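Local coordinates for uncharacterized protein YhfS (Escherichia coli, PDB 4J8L), which is of unknown function but carries covalently attached pyridoxal 5'-phosphate and may have an activity such as cysteine synthase, at residues A68-G73 and E201-V206; Q53-V58 and Q231-L236; T169-A174 and N188-S193; L83-K88 and A210-R215. One frame throughout, in Å; residues are numbered along the deposited sequence. Where two conformers were deposited one is given.

All four contacts belong to the part of the chain built round the large mixed sheet. Interactions 1 and 3 lie in that sheet, with centres about 11 Å apart. They are joined by the bond from Ala205 N to Phe192 O, at 2.8 Å. Interaction 2 packs two helices against interaction 1, centres about 10 Å apart, and Glu56 OE2 accepts from Leu70 N at 2.8 Å. Interaction 4, between two other helices, touches interaction 3 through Val189 CG1 and Val212 CG1, 3.6 Å apart. Interactions 2 and 4 do not touch. Asp170 of interaction 3 lies near the pyridine N1 of the lysine-bound cofactor at position 196, and Ser193 OG bonds that residue's backbone N.

Interaction 1: A68-G73 and E201-V206; sequences AALVQG and EGVGAV
Ala69 and Val206 exchange two backbone hydrogen bonds. Ala69 N is 2.9 Å from Val206 O. Val206 N returns an almost straight bond (175°) to Ala69 O. Val71 and Gly204 form a second such pair. Gly204 N lies 2.9 Å from Val71 O, in the carbonyl plane. Val71 N also bonds to Gly204 O, but it stands above that carbonyl's plane, 36° out of it. Between the two pairs sit Leu70 and Ala205, a non-hydrogen-bonded pair with CA atoms 4.5 Å apart. Here Leu70 CA makes a CA-H...O contact with Gly204 O at 3.3 Å.

This antiparallel pairing sets strand 67-72 at one border of the seven-stranded sheet. Strand 203-208 runs against both its neighbours. Both the strand order and this one reversed strand fit the large domain of fold-type I pyridoxal phosphate enzymes.

Leu70, Val203 and Ala205 share one face. The CG of Leu70 lies beside its own backbone N (chi1 -65°), and branch CD2 leans over strand 203-208. Leu70 CD2 is 3.9 Å from Ala205 CB and 4.2 Å from Val203 CG1. Val55, Ile227 and Ala232 also touch Leu70. Ala69, Val71 and Val206 share the other face. Val71 CG2 lies over the carbonyl of Gly204, 3.9 Å from Gly204 O. Ile213 of helix 210-219 touches both Ala69 and Val206. Farther along, Gln72 NE2 is hydrogen-bonded to Gly224 O.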
# COMPACT_ATOMS: atom_id res chain seq x y z
N ALA A 68 -16.96 -0.03 6.04
CA ALA A 68 -16.02 0.50 5.05
C ALA A 68 -16.67 1.58 4.19
O ALA A 68 -17.89 1.63 4.05
CB ALA A 68 -15.47 -0.62 4.17
N ALA A 69 -15.84 2.45 3.63
CA ALA A 69 -16.33 3.44 2.68
C ALA A 69 -15.34 3.56 1.53
O ALA A 69 -14.14 3.68 1.75
CB ALA A 69 -16.50 4.80 3.34
N LEU A 70 -15.86 3.52 0.31
CA LEU A 70 -15.04 3.84 -0.86
C LEU A 70 -15.10 5.36 -1.06
O LEU A 70 -16.16 5.97 -0.87
CB LEU A 70 -15.55 3.09 -2.10
CG LEU A 70 -15.42 1.57 -2.02
CD1 LEU A 70 -16.03 0.89 -3.26
CD2 LEU A 70 -13.96 1.18 -1.87
N VAL A 71 -13.96 5.96 -1.41
CA VAL A 71 -13.88 7.41 -1.55
C VAL A 71 -13.09 7.79 -2.81
O VAL A 71 -12.29 7.00 -3.34
CB VAL A 71 -13.18 8.08 -0.34
CG1 VAL A 71 -13.93 7.77 0.97
CG2 VAL A 71 -11.73 7.62 -0.25
N GLN A 72 -13.30 9.01 -3.29
CA GLN A 72 -12.52 9.56 -4.38
C GLN A 72 -11.11 9.92 -3.90
O GLN A 72 -10.87 10.08 -2.69
CB GLN A 72 -13.18 10.82 -4.94
CG GLN A 72 -14.60 10.61 -5.46
CD GLN A 72 -14.64 9.91 -6.82
OE1 GLN A 72 -13.63 9.34 -7.29
NE2 GLN A 72 -15.80 9.95 -7.47
N GLY A 73 -10.19 10.05 -4.84
CA GLY A 73 -8.83 10.44 -4.50
C GLY A 73 -7.89 9.29 -4.16
O GLY A 73 -6.76 9.53 -3.72
N GLU A 201 -9.14 3.53 -11.47
CA GLU A 201 -8.58 4.86 -11.23
C GLU A 201 -9.38 5.66 -10.20
O GLU A 201 -10.61 5.67 -10.23
CB GLU A 201 -8.58 5.65 -12.54
CG GLU A 201 -7.48 5.27 -13.51
CD GLU A 201 -7.85 4.14 -14.46
OE1 GLU A 201 -8.82 3.38 -14.19
OE2 GLU A 201 -7.16 4.00 -15.50
N GLY A 202 -8.66 6.33 -9.30
CA GLY A 202 -9.28 7.29 -8.41
C GLY A 202 -9.98 6.80 -7.16
O GLY A 202 -10.43 7.61 -6.34
N VAL A 203 -10.09 5.49 -6.99
CA VAL A 203 -10.88 4.92 -5.91
C VAL A 203 -10.01 4.44 -4.76
O VAL A 203 -9.08 3.65 -4.95
CB VAL A 203 -11.76 3.77 -6.42
CG1 VAL A 203 -12.63 3.22 -5.28
CG2 VAL A 203 -12.63 4.28 -7.56
N GLY A 204 -10.31 4.94 -3.56
CA GLY A 204 -9.62 4.51 -2.35
C GLY A 204 -10.61 3.88 -1.39
O GLY A 204 -11.82 4.00 -1.57
N ALA A 205 -10.10 3.22 -0.36
CA ALA A 205 -10.95 2.58 0.63
C ALA A 205 -10.54 2.96 2.04
O ALA A 205 -9.35 3.01 2.34
CB ALA A 205 -10.90 1.05 0.47
N VAL A 206 -11.52 3.24 2.90
CA VAL A 206 -11.27 3.35 4.33
C VAL A 206 -12.04 2.21 4.97
O VAL A 206 -13.22 2.04 4.71
CB VAL A 206 -11.76 4.68 4.90
CG1 VAL A 206 -11.39 4.80 6.37
CG2 VAL A 206 -11.14 5.85 4.12

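Interaction 2: Q53-V58 and Q231-L236. With ACY (acetic acid), chain D.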
# COMPACT_ATOMS: atom_id res chain seq x y z
N GLN A 53 -22.81 0.27 -1.66
CA GLN A 53 -23.00 -0.10 -0.26
C GLN A 53 -22.64 -1.57 -0.06
O GLN A 53 -21.89 -1.90 0.85
CB GLN A 53 -24.44 0.15 0.21
CG GLN A 53 -24.63 -0.24 1.67
CD GLN A 53 -26.07 -0.22 2.13
OE1 GLN A 53 -26.99 -0.62 1.41
NE2 GLN A 53 -26.28 0.25 3.36
N ARG A 54 -23.17 -2.44 -0.92
CA ARG A 54 -22.92 -3.87 -0.78
C ARG A 54 -21.43 -4.18 -0.83
O ARG A 54 -20.93 -4.98 -0.05
CB ARG A 54 -23.63 -4.67 -1.88
CG ARG A 54 -25.13 -4.73 -1.76
CD ARG A 54 -25.71 -5.65 -2.83
NE ARG A 54 -27.17 -5.65 -2.82
CZ ARG A 54 -27.91 -6.58 -2.23
NH1 ARG A 54 -27.32 -7.58 -1.59
NH2 ARG A 54 -29.23 -6.51 -2.28
N VAL A 55 -20.73 -3.55 -1.77
CA VAL A 55 -19.30 -3.77 -1.91
C VAL A 55 -18.58 -3.32 -0.64
O VAL A 55 -17.68 -4.00 -0.15
CB VAL A 55 -18.71 -3.06 -3.16
CG1 VAL A 55 -17.18 -3.06 -3.12
CG2 VAL A 55 -19.21 -3.73 -4.44
N GLU A 56 -19.00 -2.19 -0.10
CA GLU A 56 -18.42 -1.70 1.15
C GLU A 56 -18.65 -2.69 2.29
O GLU A 56 -17.73 -2.93 3.08
CB GLU A 56 -18.97 -0.30 1.48
CG GLU A 56 -18.40 0.75 0.54
CD GLU A 56 -19.16 2.06 0.55
OE1 GLU A 56 -20.30 2.10 1.06
OE2 GLU A 56 -18.60 3.06 0.05
N GLN A 57 -19.83 -3.31 2.33
CA GLN A 57 -20.11 -4.34 3.32
C GLN A 57 -19.18 -5.53 3.13
O GLN A 57 -18.69 -6.11 4.11
CB GLN A 57 -21.58 -4.79 3.25
CG GLN A 57 -22.55 -3.72 3.78
CD GLN A 57 -23.99 -4.05 3.49
OE1 GLN A 57 -24.29 -5.10 2.93
NE2 GLN A 57 -24.89 -3.16 3.88
N VAL A 58 -18.94 -5.92 1.88
CA VAL A 58 -18.04 -7.03 1.60
C VAL A 58 -16.62 -6.70 2.05
O VAL A 58 -15.95 -7.53 2.68
CB VAL A 58 -18.03 -7.39 0.10
CG1 VAL A 58 -16.91 -8.36 -0.20
CG2 VAL A 58 -19.37 -7.99 -0.30
N GLN A 231 -17.74 0.98 -10.70
CA GLN A 231 -16.42 1.17 -10.11
C GLN A 231 -16.25 0.28 -8.88
O GLN A 231 -15.20 -0.33 -8.68
CB GLN A 231 -16.21 2.62 -9.70
CG GLN A 231 -16.12 3.61 -10.84
CD GLN A 231 -15.99 5.02 -10.31
OE1 GLN A 231 -16.91 5.53 -9.66
NE2 GLN A 231 -14.85 5.64 -10.56
N ALA A 232 -17.29 0.21 -8.06
CA ALA A 232 -17.24 -0.60 -6.86
C ALA A 232 -17.03 -2.07 -7.21
O ALA A 232 -16.25 -2.76 -6.57
CB ALA A 232 -18.51 -0.42 -6.03
N LEU A 233 -17.75 -2.56 -8.22
CA LEU A 233 -17.56 -3.93 -8.69
C LEU A 233 -16.14 -4.15 -9.22
O LEU A 233 -15.56 -5.22 -9.03
CB LEU A 233 -18.59 -4.28 -9.75
CG LEU A 233 -19.99 -4.38 -9.16
CD1 LEU A 233 -21.00 -4.45 -10.29
CD2 LEU A 233 -20.07 -5.62 -8.29
N GLU A 234 -15.58 -3.13 -9.88
CA GLU A 234 -14.20 -3.26 -10.36
C GLU A 234 -13.20 -3.36 -9.22
O GLU A 234 -12.17 -4.03 -9.34
CB GLU A 234 -13.83 -2.11 -11.30
CG GLU A 234 -12.49 -2.35 -12.01
CD GLU A 234 -12.13 -1.25 -12.98
OE1 GLU A 234 -13.04 -0.53 -13.44
OE2 GLU A 234 -10.91 -1.11 -13.28
N VAL A 235 -13.50 -2.70 -8.10
CA VAL A 235 -12.66 -2.82 -6.92
C VAL A 235 -12.63 -4.28 -6.46
O VAL A 235 -11.57 -4.83 -6.17
CB VAL A 235 -13.18 -1.94 -5.76
CG1 VAL A 235 -12.47 -2.30 -4.45
CG2 VAL A 235 -12.97 -0.46 -6.08
N LEU A 236 -13.80 -4.90 -6.36
CA LEU A 236 -13.84 -6.31 -5.97
C LEU A 236 -13.09 -7.20 -6.95
O LEU A 236 -12.37 -8.11 -6.53
CB LEU A 236 -15.28 -6.82 -5.87
CG LEU A 236 -16.13 -6.33 -4.72
CD1 LEU A 236 -17.46 -7.08 -4.78
CD2 LEU A 236 -15.41 -6.59 -3.41
C ACY D . -29.44 -3.67 -5.48
O ACY D . -29.91 -2.99 -6.42
OXT ACY D . -28.25 -4.06 -5.43
CH3 ACY D . -30.34 -4.02 -4.34
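Val55 turns both its methyls to helix 229-261. With chi1 at 168°, CG1 is opposite the backbone N and CG2 lies beside it, and both methyls reach Ala232 and Leu236. Val55 CG2 meets Ala232 CB at 3.7 Å. Val55 CG1 lies 3.6 Å from the backbone Ala232 O and 3.8 Å from Leu236 CG. Val55 and Leu236 reach toward each other tip to tip. One turn on, Val58 CG1 touches Leu236 CD2 at 4.0 Å. This core of the contact is apolar and buried. The two helix segments run nearly parallel, 24° apart, with axes 9.4 Å from each other.

Arg54 points off to one side and takes no part in this core. Its extended chain brings Arg54 NE to OXT of an acetate, probably from the crystallisation liquor, at 3.2 Å. The acetate methyl lies at the edge of the guanidinium, in its plane. Arg50 NE holds the same acetate. Arg54 NH2 forms a salt bridge with Glu33, and NH1 bonds to His28 O. A leucine at this position would probably leave Glu33 without its charged mate and the His28 carbonyl without this donor.

Around the contact, Leu21 and Ile25 of helix 11-28 pack on Val58. Helices 50-62 and 229-261 together cover the Leu70 and Val203 face of the large-domain sheet, where Val203 meets Val235.

Interaction 3: T169-A174 and N188-S193; sequences TDDNYA and NVSTFS
Ser190 OG donates to Asp171 OD2 across the contact at 2.7 Å, from above the carboxylate plane. Thr169 OG1 donates to the same Asp171 OD2 at 2.7 Å from the opposite face, on the syn side. Thr169 and Ser190 lie on adjacent parallel strands, 167-170 and 189-193, inside the large-domain sheet of a fold-type I pyridoxal phosphate protein. Asp171 begins the loop after the first. Thr169 pairs with Ser190, and Asp170 with Thr191. Thr169 N bonds to Val189 O at 3.0 Å, and Asp171 N to Thr191 O at 3.0 Å. Thr191 OG1 sits between its own backbone N and carbonyl carbon (chi1 63°), where it can donate to Thr169 O at 2.9 Å.

Beyond the strand end the side chain of Asn172 continues the pairing. Asn172 OD1 accepts from Ser193 N at 2.7 Å in a nearly straight bond (176°). Asn172 ND2 meets Asp170 OD1 at 2.8 Å, from above the carboxylate plane, and steadies that group. Asp170 OD2 lies near the pyridine N1 of the modified lysine at position 196, consistent with the aspartate found there in relatives.

Asp171 OD1 bonds to His142 ND1 and Gly182 N. With a leucine in its place, the Thr169 and Ser190 hydroxyls would probably lose their shared buried acceptor, and His142 and Gly182 a partner. A water donates to Ser193 O at 3.1 Å.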
# COMPACT_ATOMS: atom_id res chain seq x y z
N THR A 169 -4.02 3.50 9.88
CA THR A 169 -2.90 2.95 9.14
C THR A 169 -2.99 3.26 7.65
O THR A 169 -4.06 3.26 7.05
CB THR A 169 -2.76 1.43 9.33
OG1 THR A 169 -4.01 0.79 9.03
CG2 THR A 169 -2.35 1.11 10.76
N ASP A 170 -1.82 3.54 7.09
CA ASP A 170 -1.62 3.71 5.66
C ASP A 170 -1.12 2.35 5.18
O ASP A 170 0.04 2.01 5.38
CB ASP A 170 -0.55 4.80 5.46
CG ASP A 170 -0.11 4.96 4.00
OD1 ASP A 170 -0.46 4.13 3.14
OD2 ASP A 170 0.61 5.94 3.73
N ASP A 171 -1.99 1.59 4.55
CA ASP A 171 -1.70 0.19 4.21
C ASP A 171 -1.33 -0.00 2.74
O ASP A 171 -1.26 -1.14 2.27
CB ASP A 171 -2.90 -0.71 4.55
CG ASP A 171 -3.16 -0.79 6.04
OD1 ASP A 171 -2.43 -1.53 6.72
OD2 ASP A 171 -4.11 -0.13 6.53
N ASN A 172 -1.10 1.10 2.02
CA ASN A 172 -0.75 0.99 0.61
C ASN A 172 0.44 0.09 0.34
O ASN A 172 1.45 0.17 1.04
CB ASN A 172 -0.50 2.37 -0.01
CG ASN A 172 -1.77 3.16 -0.13
OD1 ASN A 172 -2.60 2.87 -0.99
ND2 ASN A 172 -1.95 4.14 0.76
N TYR A 173 0.26 -0.78 -0.66
CA TYR A 173 1.28 -1.75 -1.10
C TYR A 173 1.43 -2.93 -0.13
O TYR A 173 2.28 -3.80 -0.33
CB TYR A 173 2.64 -1.09 -1.32
CG TYR A 173 2.76 -0.16 -2.50
CD1 TYR A 173 2.21 -0.47 -3.74
CD2 TYR A 173 3.50 1.01 -2.39
CE1 TYR A 173 2.38 0.38 -4.83
CE2 TYR A 173 3.66 1.86 -3.46
CZ TYR A 173 3.10 1.54 -4.68
OH TYR A 173 3.28 2.41 -5.75
N ALA A 174 0.62 -2.96 0.92
CA ALA A 174 0.62 -4.10 1.82
C ALA A 174 -0.65 -4.94 1.72
O ALA A 174 -0.66 -6.11 2.08
CB ALA A 174 0.83 -3.64 3.28
N ASN A 188 -7.92 1.71 14.26
CA ASN A 188 -9.31 2.11 14.16
C ASN A 188 -9.79 2.14 12.72
O ASN A 188 -10.93 1.80 12.45
CB ASN A 188 -9.55 3.44 14.86
CG ASN A 188 -9.22 3.36 16.32
OD1 ASN A 188 -8.11 3.67 16.73
ND2 ASN A 188 -10.17 2.87 17.12
N VAL A 189 -8.93 2.56 11.80
CA VAL A 189 -9.21 2.42 10.37
C VAL A 189 -7.94 2.14 9.58
O VAL A 189 -6.87 2.67 9.91
CB VAL A 189 -9.89 3.67 9.74
CG1 VAL A 189 -11.37 3.76 10.12
CG2 VAL A 189 -9.14 4.95 10.11
N SER A 190 -8.09 1.29 8.57
CA SER A 190 -7.10 1.10 7.51
C SER A 190 -7.44 1.98 6.33
O SER A 190 -8.60 2.33 6.12
CB SER A 190 -7.12 -0.36 7.03
OG SER A 190 -6.28 -1.19 7.80
N THR A 191 -6.43 2.35 5.54
CA THR A 191 -6.69 3.08 4.31
C THR A 191 -5.83 2.51 3.19
O THR A 191 -4.70 2.08 3.42
CB THR A 191 -6.35 4.58 4.44
OG1 THR A 191 -4.95 4.74 4.70
CG2 THR A 191 -7.15 5.25 5.53
N PHE A 192 -6.36 2.51 1.98
CA PHE A 192 -5.57 2.10 0.82
C PHE A 192 -6.16 2.52 -0.51
O PHE A 192 -7.38 2.64 -0.64
CB PHE A 192 -5.33 0.58 0.81
CG PHE A 192 -6.58 -0.26 0.96
CD1 PHE A 192 -7.03 -0.63 2.22
CD2 PHE A 192 -7.27 -0.72 -0.16
CE1 PHE A 192 -8.16 -1.42 2.37
CE2 PHE A 192 -8.41 -1.52 -0.02
CZ PHE A 192 -8.85 -1.87 1.25
N SER A 193 -5.28 2.73 -1.49
CA SER A 193 -5.68 2.89 -2.88
C SER A 193 -6.17 1.58 -3.48
O SER A 193 -5.52 0.55 -3.35
CB SER A 193 -4.48 3.39 -3.71
OG SER A 193 -4.76 3.29 -5.10
O HOH W 1 -2.98 -0.41 -1.81

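Interaction 4: L83-K88 and A210-R215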
# COMPACT_ATOMS: atom_id res chain seq x y z
N LEU A 83 -8.12 10.76 8.36
CA LEU A 83 -7.59 11.75 9.30
C LEU A 83 -8.65 12.77 9.71
O LEU A 83 -8.76 13.11 10.89
CB LEU A 83 -6.37 12.45 8.73
CG LEU A 83 -5.10 11.60 8.64
CD1 LEU A 83 -3.96 12.39 8.00
CD2 LEU A 83 -4.68 11.09 10.02
N ALA A 84 -9.44 13.25 8.75
CA ALA A 84 -10.47 14.24 9.05
C ALA A 84 -11.54 13.71 10.00
O ALA A 84 -12.19 14.48 10.71
CB ALA A 84 -11.11 14.75 7.77
N ALA A 85 -11.72 12.39 10.01
CA ALA A 85 -12.69 11.76 10.90
C ALA A 85 -12.11 11.45 12.29
O ALA A 85 -12.86 11.15 13.21
CB ALA A 85 -13.23 10.49 10.25
N LEU A 86 -10.78 11.54 12.43
CA LEU A 86 -10.14 11.24 13.71
C LEU A 86 -9.72 12.48 14.49
O LEU A 86 -9.65 12.46 15.72
CB LEU A 86 -8.91 10.34 13.52
CG LEU A 86 -9.18 8.90 13.07
CD1 LEU A 86 -7.88 8.13 12.96
CD2 LEU A 86 -10.15 8.21 14.03
N LEU A 87 -9.44 13.56 13.78
CA LEU A 87 -9.09 14.78 14.49
C LEU A 87 -9.46 16.07 13.76
O LEU A 87 -9.84 16.05 12.59
CB LEU A 87 -7.62 14.77 14.93
CG LEU A 87 -6.47 14.99 13.95
CD1 LEU A 87 -5.20 15.23 14.75
CD2 LEU A 87 -6.28 13.81 13.04
N LYS A 88 -9.40 17.17 14.51
CA LYS A 88 -9.81 18.48 14.03
C LYS A 88 -8.58 19.26 13.59
O LYS A 88 -7.47 18.92 13.99
CB LYS A 88 -10.52 19.24 15.16
CG LYS A 88 -11.82 18.59 15.61
CD LYS A 88 -12.42 19.31 16.81
CE LYS A 88 -13.73 18.67 17.23
NZ LYS A 88 -14.33 19.37 18.40
N ALA A 210 -17.10 1.54 12.76
CA ALA A 210 -18.31 2.19 12.26
C ALA A 210 -18.42 3.67 12.62
O ALA A 210 -18.87 4.48 11.80
CB ALA A 210 -19.55 1.44 12.76
N ASP A 211 -18.02 4.05 13.84
CA ASP A 211 -18.13 5.46 14.20
C ASP A 211 -17.27 6.33 13.28
O ASP A 211 -17.70 7.40 12.85
CB ASP A 211 -17.88 5.72 15.70
CG ASP A 211 -16.50 5.30 16.17
OD1 ASP A 211 -15.72 4.69 15.42
OD2 ASP A 211 -16.19 5.56 17.36
N VAL A 212 -16.09 5.85 12.93
CA VAL A 212 -15.24 6.59 12.00
C VAL A 212 -15.81 6.61 10.58
O VAL A 212 -15.90 7.66 9.95
CB VAL A 212 -13.81 6.02 11.96
CG1 VAL A 212 -12.96 6.82 10.97
CG2 VAL A 212 -13.20 6.04 13.35
N ILE A 213 -16.18 5.43 10.07
CA ILE A 213 -16.73 5.33 8.73
C ILE A 213 -18.00 6.17 8.58
O ILE A 213 -18.20 6.82 7.55
CB ILE A 213 -17.03 3.86 8.36
CG1 ILE A 213 -15.74 3.03 8.42
CG2 ILE A 213 -17.68 3.75 6.97
CD1 ILE A 213 -14.63 3.57 7.52
N ASN A 214 -18.86 6.15 9.60
CA ASN A 214 -20.08 6.95 9.57
C ASN A 214 -19.76 8.45 9.48
O ASN A 214 -20.45 9.18 8.77
CB ASN A 214 -20.97 6.68 10.79
CG ASN A 214 -21.66 5.33 10.72
OD1 ASN A 214 -21.83 4.76 9.64
ND2 ASN A 214 -22.07 4.82 11.87
N ARG A 215 -18.72 8.89 10.17
CA ARG A 215 -18.33 10.29 10.09
C ARG A 215 -17.85 10.63 8.68
O ARG A 215 -18.10 11.73 8.18
CB ARG A 215 -17.26 10.65 11.13
CG ARG A 215 -17.80 10.69 12.55
CD ARG A 215 -16.91 11.50 13.49
NE ARG A 215 -15.64 10.83 13.76
CZ ARG A 215 -15.46 9.92 14.71
NH1 ARG A 215 -16.48 9.56 15.48
NH2 ARG A 215 -14.27 9.36 14.89
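Arg215 and Ala85 carry the polar part of this contact. The guanidinium grips one backbone oxygen side-on with two nitrogens. Arg215 NE is 2.9 Å from Ala85 O, and Arg215 NH2 is 2.8 Å from the same Ala85 O. NE lies in the carbonyl plane, on a lone pair. NH2 is tilted 25° from that plane. Both bonds are bent, as expected when two nitrogens share one acceptor, and the oxygen lies near the guanidinium plane. The chain of Arg215 is bent at chi3 (-70°), which folds the guanidinium back over its own helix. One face then lies above Asp211 O, 3.6 Å from the plane and offset toward the rim. The gripped carbonyl is near the C-terminal end of helix 74-86. A positive group there is likely to be favoured by the helix dipole.

The apolar part involves three side chains and the base of the arginine. Val212 uses both branches. Val212 CG1 touches Ala85 CB at 3.7 Å, and Val212 CG2 touches Leu86 CD2 at 3.8 Å. Leu86 leaves its backbone pointing away, but its end comes back to cross obliquely over Val212. Ala85 CB also lies 4.1 Å from Arg215 CB.

Helices 74-86 and 210-219 both pack on the Val189 and Thr191 face of the large-domain sheet, as in fold-type I pyridoxal phosphate enzymes. Ile213 packs on Ala67 of strand 67-72. Val189 of strand 189-193 meets Val212. On the other helix, Leu83 rests on Leu139 of strand 137-141, and the following Leu87 rests on Ala137.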